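Local coordinates for exodeoxyribonuclease III (Neisseria meningitidis, PDB 2JC4), which probably degrades double-stranded DNA as a magnesium- or manganese-dependent 3'-5' exonuclease of the AP endonuclease/exonuclease III family in DNA repair, at residues K2-N7 with P249-F254; W52-S57 with A66-S71; C106-A111 with K165-S170. All coordinates share one frame; numbering follows the deposited sequence.

Contact 1 (K2-N7 with P249-F254); sequences KITTWN and PVTAEF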
loop_
_atom_site.group_PDB
_atom_site.type_symbol
_atom_site.label_atom_id
_atom_site.label_comp_id
_atom_site.label_asym_id
_atom_site.label_seq_id
_atom_site.Cartn_x
_atom_site.Cartn_y
_atom_site.Cartn_z
ATOM N N LYS A 2 -2.491 -1.582 -15.254
ATOM C CA LYS A 2 -3.031 -0.781 -14.135
ATOM C C LYS A 2 -2.791 -1.555 -12.871
ATOM O O LYS A 2 -3.182 -2.746 -12.783
ATOM C CB LYS A 2 -4.544 -0.546 -14.284
ATOM C CG LYS A 2 -4.935 0.595 -15.173
ATOM C CD LYS A 2 -6.463 0.717 -15.250
ATOM C CE LYS A 2 -6.957 0.429 -16.675
ATOM N NZ LYS A 2 -8.459 0.478 -16.752
ATOM N N ILE A 3 -2.182 -0.898 -11.881
ATOM C CA ILE A 3 -1.916 -1.553 -10.592
ATOM C C ILE A 3 -2.571 -0.698 -9.519
ATOM O O ILE A 3 -2.324 0.512 -9.487
ATOM C CB ILE A 3 -0.399 -1.688 -10.332
ATOM C CG1 ILE A 3 0.309 -2.252 -11.593
ATOM C CG2 ILE A 3 -0.110 -2.568 -9.061
ATOM C CD1 ILE A 3 1.824 -2.405 -11.497
ATOM N N THR A 4 -3.417 -1.326 -8.685
ATOM C CA THR A 4 -4.134 -0.665 -7.575
ATOM C C THR A 4 -3.671 -1.236 -6.223
ATOM O O THR A 4 -3.448 -2.446 -6.100
ATOM C CB THR A 4 -5.643 -0.869 -7.777
ATOM O OG1 THR A 4 -6.009 -0.285 -9.048
ATOM C CG2 THR A 4 -6.507 -0.263 -6.602
ATOM N N THR A 5 -3.521 -0.353 -5.224
ATOM C CA THR A 5 -3.274 -0.747 -3.838
ATOM C C THR A 5 -4.462 -0.252 -2.978
ATOM O O THR A 5 -4.981 0.844 -3.202
ATOM C CB THR A 5 -1.917 -0.172 -3.308
ATOM O OG1 THR A 5 -1.744 -0.526 -1.927
ATOM C CG2 THR A 5 -1.826 1.379 -3.457
ATOM N N TRP A 6 -4.906 -1.070 -2.027
ATOM C CA TRP A 6 -6.043 -0.678 -1.210
ATOM C C TRP A 6 -5.971 -1.298 0.157
ATOM O O TRP A 6 -5.926 -2.528 0.292
ATOM C CB TRP A 6 -7.374 -1.058 -1.910
ATOM C CG TRP A 6 -8.609 -0.435 -1.240
ATOM C CD1 TRP A 6 -8.634 0.645 -0.409
ATOM C CD2 TRP A 6 -9.959 -0.871 -1.379
ATOM N NE1 TRP A 6 -9.931 0.901 0.001
ATOM C CE2 TRP A 6 -10.764 -0.022 -0.579
ATOM C CE3 TRP A 6 -10.571 -1.893 -2.109
ATOM C CZ2 TRP A 6 -12.167 -0.168 -0.495
ATOM C CZ3 TRP A 6 -11.950 -2.046 -2.020
ATOM C CH2 TRP A 6 -12.739 -1.197 -1.225
ATOM N N ASN A 7 -5.958 -0.448 1.186
ATOM C CA ASN A 7 -6.075 -0.902 2.568
ATOM C C ASN A 7 -7.580 -0.982 2.835
ATOM O O ASN A 7 -8.279 0.044 2.873
ATOM C CB ASN A 7 -5.372 0.100 3.523
ATOM C CG ASN A 7 -5.504 -0.283 4.972
ATOM O OD1 ASN A 7 -6.519 -0.858 5.385
ATOM N ND2 ASN A 7 -4.485 0.037 5.768
ATOM N N PRO A 249 -8.595 3.397 -2.537
ATOM C CA PRO A 249 -7.632 2.717 -3.414
ATOM C C PRO A 249 -6.789 3.764 -4.110
ATOM O O PRO A 249 -7.245 4.900 -4.297
ATOM C CB PRO A 249 -8.515 2.001 -4.458
ATOM C CG PRO A 249 -9.947 1.964 -3.864
ATOM C CD PRO A 249 -10.013 3.167 -2.921
ATOM N N VAL A 250 -5.557 3.404 -4.476
ATOM C CA VAL A 250 -4.709 4.294 -5.266
ATOM C C VAL A 250 -4.319 3.457 -6.486
ATOM O O VAL A 250 -3.946 2.298 -6.325
ATOM C CB VAL A 250 -3.426 4.734 -4.499
ATOM C CG1 VAL A 250 -2.527 5.598 -5.414
ATOM C CG2 VAL A 250 -3.798 5.506 -3.193
ATOM N N THR A 251 -4.396 4.043 -7.672
ATOM C CA THR A 251 -4.075 3.325 -8.903
ATOM C C THR A 251 -2.990 4.050 -9.729
ATOM O O THR A 251 -3.072 5.263 -9.962
ATOM C CB THR A 251 -5.365 3.118 -9.737
ATOM O OG1 THR A 251 -6.301 2.359 -8.980
ATOM C CG2 THR A 251 -5.066 2.356 -11.056
ATOM N N ALA A 252 -1.984 3.292 -10.186
ATOM C CA ALA A 252 -1.052 3.779 -11.184
ATOM C C ALA A 252 -1.309 3.071 -12.502
ATOM O O ALA A 252 -1.536 1.849 -12.525
ATOM C CB ALA A 252 0.361 3.554 -10.746
ATOM N N GLU A 253 -1.260 3.838 -13.594
ATOM C CA GLU A 253 -1.441 3.289 -14.929
ATOM C C GLU A 253 -0.184 3.520 -15.758
ATOM O O GLU A 253 0.370 4.604 -15.774
ATOM C CB GLU A 253 -2.663 3.882 -15.627
ATOM C CG GLU A 253 -2.976 3.190 -16.963
ATOM C CD GLU A 253 -4.351 3.552 -17.505
ATOM O OE1 GLU A 253 -5.077 4.319 -16.839
ATOM O OE2 GLU A 253 -4.699 3.049 -18.592
ATOM N N PHE A 254 0.239 2.462 -16.434
ATOM C CA PHE A 254 1.450 2.450 -17.221
ATOM C C PHE A 254 1.065 2.167 -18.639
ATOM O O PHE A 254 0.193 1.335 -18.878
ATOM C CB PHE A 254 2.424 1.385 -16.701
ATOM C CG PHE A 254 2.754 1.553 -15.230
ATOM C CD1 PHE A 254 3.803 2.372 -14.842
ATOM C CD2 PHE A 254 1.964 0.940 -14.260
ATOM C CE1 PHE A 254 4.106 2.564 -13.496
ATOM C CE2 PHE A 254 2.255 1.103 -12.902
ATOM C CZ PHE A 254 3.320 1.945 -12.527
#

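Contact 2 (W52-S57 with A66-S71); sequences WHCVWS and AIVSRS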
loop_
_atom_site.group_PDB
_atom_site.type_symbol
_atom_site.label_atom_id
_atom_site.label_comp_id
_atom_site.label_asym_id
_atom_site.label_seq_id
_atom_site.Cartn_x
_atom_site.Cartn_y
_atom_site.Cartn_z
ATOM N N TRP A 52 -9.756 -14.582 -10.774
ATOM C CA TRP A 52 -8.545 -13.968 -10.227
ATOM C C TRP A 52 -7.648 -14.925 -9.479
ATOM O O TRP A 52 -8.115 -15.675 -8.617
ATOM C CB TRP A 52 -8.922 -12.780 -9.340
ATOM C CG TRP A 52 -9.641 -11.737 -10.143
ATOM C CD1 TRP A 52 -10.987 -11.708 -10.441
ATOM C CD2 TRP A 52 -9.065 -10.592 -10.786
ATOM N NE1 TRP A 52 -11.275 -10.617 -11.239
ATOM C CE2 TRP A 52 -10.113 -9.927 -11.480
ATOM C CE3 TRP A 52 -7.765 -10.070 -10.862
ATOM C CZ2 TRP A 52 -9.905 -8.744 -12.195
ATOM C CZ3 TRP A 52 -7.564 -8.905 -11.586
ATOM C CH2 TRP A 52 -8.627 -8.261 -12.248
ATOM N N HIS A 53 -6.350 -14.870 -9.769
ATOM C CA HIS A 53 -5.347 -15.587 -8.963
ATOM C C HIS A 53 -4.997 -14.769 -7.717
ATOM O O HIS A 53 -4.887 -13.551 -7.797
ATOM C CB HIS A 53 -4.105 -15.835 -9.790
ATOM C CG HIS A 53 -4.361 -16.665 -11.011
ATOM N ND1 HIS A 53 -4.617 -18.019 -10.946
ATOM C CD2 HIS A 53 -4.424 -16.330 -12.318
ATOM C CE1 HIS A 53 -4.815 -18.483 -12.167
ATOM N NE2 HIS A 53 -4.706 -17.477 -13.018
ATOM N N CYS A 54 -4.873 -15.442 -6.567
ATOM C CA CYS A 54 -4.644 -14.773 -5.297
ATOM C C CYS A 54 -3.488 -15.407 -4.581
ATOM O O CYS A 54 -3.420 -16.641 -4.513
ATOM C CB CYS A 54 -5.860 -14.953 -4.378
ATOM S SG CYS A 54 -7.363 -14.306 -5.067
ATOM N N VAL A 55 -2.585 -14.587 -4.040
ATOM C CA VAL A 55 -1.640 -15.076 -3.033
ATOM C C VAL A 55 -1.755 -14.168 -1.829
ATOM O O VAL A 55 -2.061 -12.990 -1.983
ATOM C CB VAL A 55 -0.180 -15.157 -3.539
ATOM C CG1 VAL A 55 -0.085 -16.185 -4.707
ATOM C CG2 VAL A 55 0.366 -13.766 -3.963
ATOM N N TRP A 56 -1.566 -14.715 -0.637
ATOM C CA TRP A 56 -1.806 -13.903 0.547
ATOM C C TRP A 56 -1.050 -14.410 1.754
ATOM O O TRP A 56 -0.532 -15.550 1.770
ATOM C CB TRP A 56 -3.315 -13.839 0.864
ATOM C CG TRP A 56 -3.892 -15.177 1.253
ATOM C CD1 TRP A 56 -4.084 -15.643 2.530
ATOM C CD2 TRP A 56 -4.359 -16.227 0.367
ATOM N NE1 TRP A 56 -4.643 -16.907 2.492
ATOM C CE2 TRP A 56 -4.821 -17.288 1.184
ATOM C CE3 TRP A 56 -4.445 -16.362 -1.020
ATOM C CZ2 TRP A 56 -5.337 -18.468 0.656
ATOM C CZ3 TRP A 56 -4.967 -17.549 -1.549
ATOM C CH2 TRP A 56 -5.409 -18.578 -0.708
ATOM N N SER A 57 -1.042 -13.562 2.781
ATOM C CA SER A 57 -0.352 -13.845 4.037
ATOM C C SER A 57 -1.235 -13.200 5.064
ATOM O O SER A 57 -1.299 -11.942 5.143
ATOM C CB SER A 57 1.025 -13.169 4.060
ATOM O OG SER A 57 1.740 -13.459 5.260
ATOM N N ALA A 66 -2.372 -9.151 0.592
ATOM C CA ALA A 66 -2.672 -10.078 -0.505
ATOM C C ALA A 66 -2.316 -9.450 -1.833
ATOM O O ALA A 66 -2.299 -8.238 -1.936
ATOM C CB ALA A 66 -4.174 -10.460 -0.485
ATOM N N ILE A 67 -2.041 -10.282 -2.839
ATOM C CA ILE A 67 -1.850 -9.838 -4.239
ATOM C C ILE A 67 -2.855 -10.598 -5.102
ATOM O O ILE A 67 -2.932 -11.832 -5.047
ATOM C CB ILE A 67 -0.426 -10.075 -4.771
ATOM C CG1 ILE A 67 0.601 -9.262 -3.971
ATOM C CG2 ILE A 67 -0.363 -9.743 -6.247
ATOM C CD1 ILE A 67 2.040 -9.669 -4.208
ATOM N N VAL A 68 -3.633 -9.856 -5.868
ATOM C CA VAL A 68 -4.735 -10.462 -6.641
ATOM C C VAL A 68 -4.528 -10.040 -8.089
ATOM O O VAL A 68 -4.341 -8.851 -8.358
ATOM C CB VAL A 68 -6.088 -9.960 -6.133
ATOM C CG1 VAL A 68 -7.220 -10.583 -6.932
ATOM C CG2 VAL A 68 -6.243 -10.206 -4.617
ATOM N N SER A 69 -4.506 -10.999 -9.020
ATOM C CA SER A 69 -4.149 -10.652 -10.391
ATOM C C SER A 69 -4.749 -11.623 -11.398
ATOM O O SER A 69 -5.024 -12.768 -11.060
ATOM C CB SER A 69 -2.617 -10.622 -10.548
ATOM O OG SER A 69 -2.026 -11.829 -10.060
ATOM N N ARG A 70 -4.974 -11.171 -12.626
ATOM C CA ARG A 70 -5.463 -12.134 -13.620
ATOM C C ARG A 70 -4.316 -12.992 -14.154
ATOM O O ARG A 70 -4.552 -14.126 -14.574
ATOM C CB ARG A 70 -6.373 -11.514 -14.692
ATOM C CG ARG A 70 -7.822 -11.384 -14.128
ATOM C CD ARG A 70 -8.944 -11.567 -15.123
ATOM N NE ARG A 70 -9.291 -12.974 -15.312
ATOM C CZ ARG A 70 -10.431 -13.390 -15.849
ATOM N NH1 ARG A 70 -11.348 -12.494 -16.211
ATOM N NH2 ARG A 70 -10.660 -14.695 -16.009
ATOM N N SER A 71 -3.089 -12.471 -14.079
ATOM C CA SER A 71 -1.876 -13.294 -14.275
ATOM C C SER A 71 -1.484 -14.091 -13.008
ATOM O O SER A 71 -1.638 -13.615 -11.894
ATOM C CB SER A 71 -0.710 -12.414 -14.718
ATOM O OG SER A 71 -0.919 -11.970 -16.050
#

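Contact 3 (C106-A111 with K165-S170); sequences CVNGEA and KIHCSS. With ACT (acetate ion), chain F.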
loop_
_atom_site.group_PDB
_atom_site.type_symbol
_atom_site.label_atom_id
_atom_site.label_comp_id
_atom_site.label_asym_id
_atom_site.label_seq_id
_atom_site.Cartn_x
_atom_site.Cartn_y
_atom_site.Cartn_z
ATOM N N CYS A 106 2.670 -1.216 6.185
ATOM C CA CYS A 106 3.780 -0.789 7.032
ATOM C C CYS A 106 3.282 -0.507 8.434
ATOM O O CYS A 106 2.100 -0.151 8.642
ATOM C CB CYS A 106 4.458 0.476 6.498
ATOM S SG CYS A 106 5.196 0.238 4.853
ATOM N N VAL A 107 4.200 -0.615 9.380
ATOM C CA VAL A 107 3.880 -0.356 10.789
ATOM C C VAL A 107 3.290 1.047 10.996
ATOM O O VAL A 107 3.899 2.054 10.624
ATOM C CB VAL A 107 5.118 -0.557 11.704
ATOM C CG1 VAL A 107 4.728 -0.425 13.173
ATOM C CG2 VAL A 107 5.751 -1.926 11.433
ATOM N N ASN A 108 2.124 1.104 11.633
ATOM C CA ASN A 108 1.516 2.371 11.981
ATOM C C ASN A 108 2.434 3.202 12.881
ATOM O O ASN A 108 2.779 4.341 12.536
ATOM C CB ASN A 108 0.128 2.155 12.612
ATOM C CG ASN A 108 -0.567 3.485 12.972
ATOM O OD1 ASN A 108 -0.095 4.230 13.839
ATOM N ND2 ASN A 108 -1.650 3.793 12.271
ATOM N N GLY A 109 2.826 2.635 14.030
ATOM C CA GLY A 109 3.771 3.303 14.924
ATOM C C GLY A 109 3.101 3.870 16.158
ATOM O O GLY A 109 3.761 4.035 17.170
ATOM N N GLU A 110 1.810 4.187 16.039
ATOM C CA GLU A 110 0.932 4.627 17.143
ATOM C C GLU A 110 1.166 6.057 17.589
ATOM O O GLU A 110 0.267 6.891 17.495
ATOM C CB GLU A 110 1.034 3.689 18.358
ATOM C CG GLU A 110 -0.054 3.922 19.418
ATOM C CD GLU A 110 -0.089 2.776 20.418
ATOM O OE1 GLU A 110 0.927 2.569 21.131
ATOM O OE2 GLU A 110 -1.099 2.063 20.448
ATOM N N ALA A 111 2.365 6.327 18.099
ATOM C CA ALA A 111 2.742 7.651 18.649
ATOM C C ALA A 111 4.267 7.640 18.708
ATOM O O ALA A 111 4.879 6.565 18.808
ATOM C CB ALA A 111 2.156 7.863 20.073
ATOM N N LYS A 165 4.125 14.739 14.729
ATOM C CA LYS A 165 3.189 13.725 15.220
ATOM C C LYS A 165 3.201 12.545 14.268
ATOM O O LYS A 165 3.721 12.652 13.128
ATOM C CB LYS A 165 1.765 14.302 15.327
ATOM C CG LYS A 165 1.698 15.626 16.104
ATOM C CD LYS A 165 1.574 15.440 17.606
ATOM C CE LYS A 165 0.927 16.687 18.250
ATOM N NZ LYS A 165 1.675 17.933 17.817
ATOM N N ILE A 166 2.655 11.423 14.740
ATOM C CA ILE A 166 2.665 10.156 13.994
ATOM C C ILE A 166 2.230 10.406 12.528
ATOM O O ILE A 166 1.367 11.245 12.250
ATOM C CB ILE A 166 1.812 9.050 14.738
ATOM C CG1 ILE A 166 2.145 7.611 14.249
ATOM C CG2 ILE A 166 0.295 9.366 14.646
ATOM C CD1 ILE A 166 3.634 7.123 14.477
ATOM N N HIS A 167 2.862 9.690 11.606
ATOM C CA HIS A 167 2.656 9.792 10.159
ATOM C C HIS A 167 3.358 10.944 9.472
ATOM O O HIS A 167 3.742 10.809 8.313
ATOM C CB HIS A 167 1.170 9.776 9.724
ATOM C CG HIS A 167 0.377 8.652 10.298
ATOM N ND1 HIS A 167 0.803 7.338 10.254
ATOM C CD2 HIS A 167 -0.808 8.647 10.966
ATOM C CE1 HIS A 167 -0.094 6.571 10.855
ATOM N NE2 HIS A 167 -1.085 7.338 11.286
ATOM N N CYS A 168 3.505 12.067 10.177
ATOM C CA CYS A 168 4.028 13.302 9.585
ATOM C C CYS A 168 5.343 13.822 10.190
ATOM O O CYS A 168 5.715 14.984 9.955
ATOM C CB CYS A 168 2.960 14.398 9.713
ATOM S SG CYS A 168 1.383 13.924 8.994
ATOM N N SER A 169 6.026 12.994 10.973
ATOM C CA SER A 169 7.283 13.419 11.615
ATOM C C SER A 169 8.469 13.446 10.656
ATOM O O SER A 169 8.519 12.717 9.636
ATOM C CB SER A 169 7.626 12.547 12.853
ATOM O OG SER A 169 8.067 11.248 12.460
ATOM N N SER A 170 9.423 14.303 10.977
ATOM C CA SER A 170 10.674 14.411 10.223
ATOM C C SER A 170 11.404 13.068 10.118
ATOM O O SER A 170 11.896 12.678 9.031
ATOM C CB SER A 170 11.561 15.505 10.840
ATOM O OG SER A 170 11.915 15.205 12.200
HETATM C C ACT F . -4.150 5.773 10.817
HETATM O O ACT F . -3.530 6.213 11.808
HETATM O OXT ACT F . -5.057 4.926 11.025
HETATM C CH3 ACT F . -3.761 6.277 9.475
#

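Contact 1 (K2-N7 with P249-F254)
T4 and T251 carry the same first torsion, chi1 -60°, which lays each OG1 beside its own backbone N and turns the two hydroxyls toward each other; T4 OG1 and T251 OG1 are 2.7 Å apart and hydrogen-bonded. W6 swings its indole away from its backbone N (chi1 -169°), and the P249 ring slides over one face: P249 CG stands 3.7 Å from the centroid of the five-membered ring of W6, only 7° off its normal, a CH-pi contact. W6 NE1 bonds to H247 O.

Reciprocal backbone bonds pair I3 with A252 and T5 with V250, making 2-7 and 250-254 antiparallel neighbours inside one sheet of the DNase I-like sandwich, flanked by strands 29-33 and 229-234. On the face of I3 and V250, I3 CD1 meets F254 CE2 obliquely at 3.8 Å, and T5 CG2 lies 3.9 Å from V250 CB. On the T4 face, K2 and E253 run side by side, K2 CG 3.7 Å from E253 CG. Their charged ends do not meet, K2 NZ standing 4.9 Å from E253 OE2; E253 OE1 forms its salt bridge with R233. At the end of strand 2-7, N7, a predicted metal ligand, donates through ND2 to E34 and D146.

Contact 2 (W52-S57 with A66-S71)
W52-S57 and A66-S71 run antiparallel, their strand axes 4.7 Å apart at 176°, with hydrogen-bonded pairs H53-S69 and V55-I67 alternating with non-hydrogen-bonded pairs C54-V68 and W56-A66. The inner bonds are straight, I67 N to V55 O measuring 2.8 Å at 168°; the outer bond from H53 N to S69 O bends more, and its donor tilts from the carbonyl plane where the strand 65-69 ends.

Past that end, R70 lies over one face of the W52 indole. R70 CG sits 3.4 Å from the centroid of the W52 six-membered ring, nearly on its normal, so the aliphatic stem makes a CH-pi contact; the guanidinium carbon is too far away for more than a weak cation-pi attraction. The torsion chi1 -61° sets the W52 ring beside its backbone N, against R70; independently of it, W52 CB lies 3.7 Å from V68 CG1. H53 presents a ring edge to the chain leaving the strand, H53 CD2 lying 3.2 Å from R70 O. That chain is held by S69 OG, which donates to S71 O at 2.6 Å.

The two strands form a beta hairpin, with 53-57 the outermost strand of the sheet. V55 CG2 and I67 CB pack at 3.9 Å on the face turned to strand 91-96 of the second sheet, inside the sandwich. On the other face W56 CB rests on A66 CB at 3.7 Å; the W56 indole leads away to stack on F42 and bond to Q39 O, while C54 touches helix 44-48.

All four hydrogen bonds across the hairpin are main chain to main chain, so side-chain cohesion between the strands is largely apolar, and R70 contributes mainly through its CG methylene, its charge adding at most a weak attraction.

Contact 3 (C106-A111 with K165-S170)
I166 lays its CD1 methyl over the backbone bend at N108-G109: CD1 is 3.5 Å from N108 O and 3.7 Å from G109 C, while I166 CG2 lies 3.8 Å from E110 O. CG1 anti to the backbone N (chi1 -162°) is what carries the methyl across to the loop. G109, at a positive phi of 106°, has no side chain to stand in its way. The bend is fixed from inside: N108 OD1 accepts from E110 N at 2.9 Å, in the carbonyl plane on a lone pair, closing an Asx turn.

The other end of the N108 amide meets H167. N108 ND2 lies at the edge of the imidazole, 3.5 Å from H167 CE1, with amide and ring planes 74° apart. No hydrogen bond joins the two directly; instead they share the acetate oxygen O, which accepts from H167 NE2 at 2.7 Å and from N108 ND2 at 3.1 Å. The acetate, probably from the crystallisation liquor, lies where two donors converge, probably near the active site: N148, whose backbone O takes H167 ND1, is a predicted metal ligand and transition-state stabiliser, and N108 lies close to Y105, a predicted active-site residue.

I166 and H167 occupy the middle of a type II turn, followed by C168, disulfide-bonded to C156, and by S169, which N-caps helix 170-180. Facing them, the 106-111 loop leads from strand 99-105 into helix 115-135, whose K120 holds N108 O.

How the contacts relate
From the N terminus, strand 2-7 opens contact 1, which stays open until the chain returns as 250-254 near its C-terminal end; nearly the whole protein lies in that loop, and both other contacts nest within it. Contact 2 closes first, as a local hairpin with only eight residues between its segments. Contact 3 follows in series, closing a loop of 53 residues that includes helix 115-135 and strand 141-144. Contacts 1 and 2 belong to the same sheet, in its interior and at its edge, with centres 14 Å apart. Contact 3 instead joins two loops following strands of the second sheet, across the chain's centre from both.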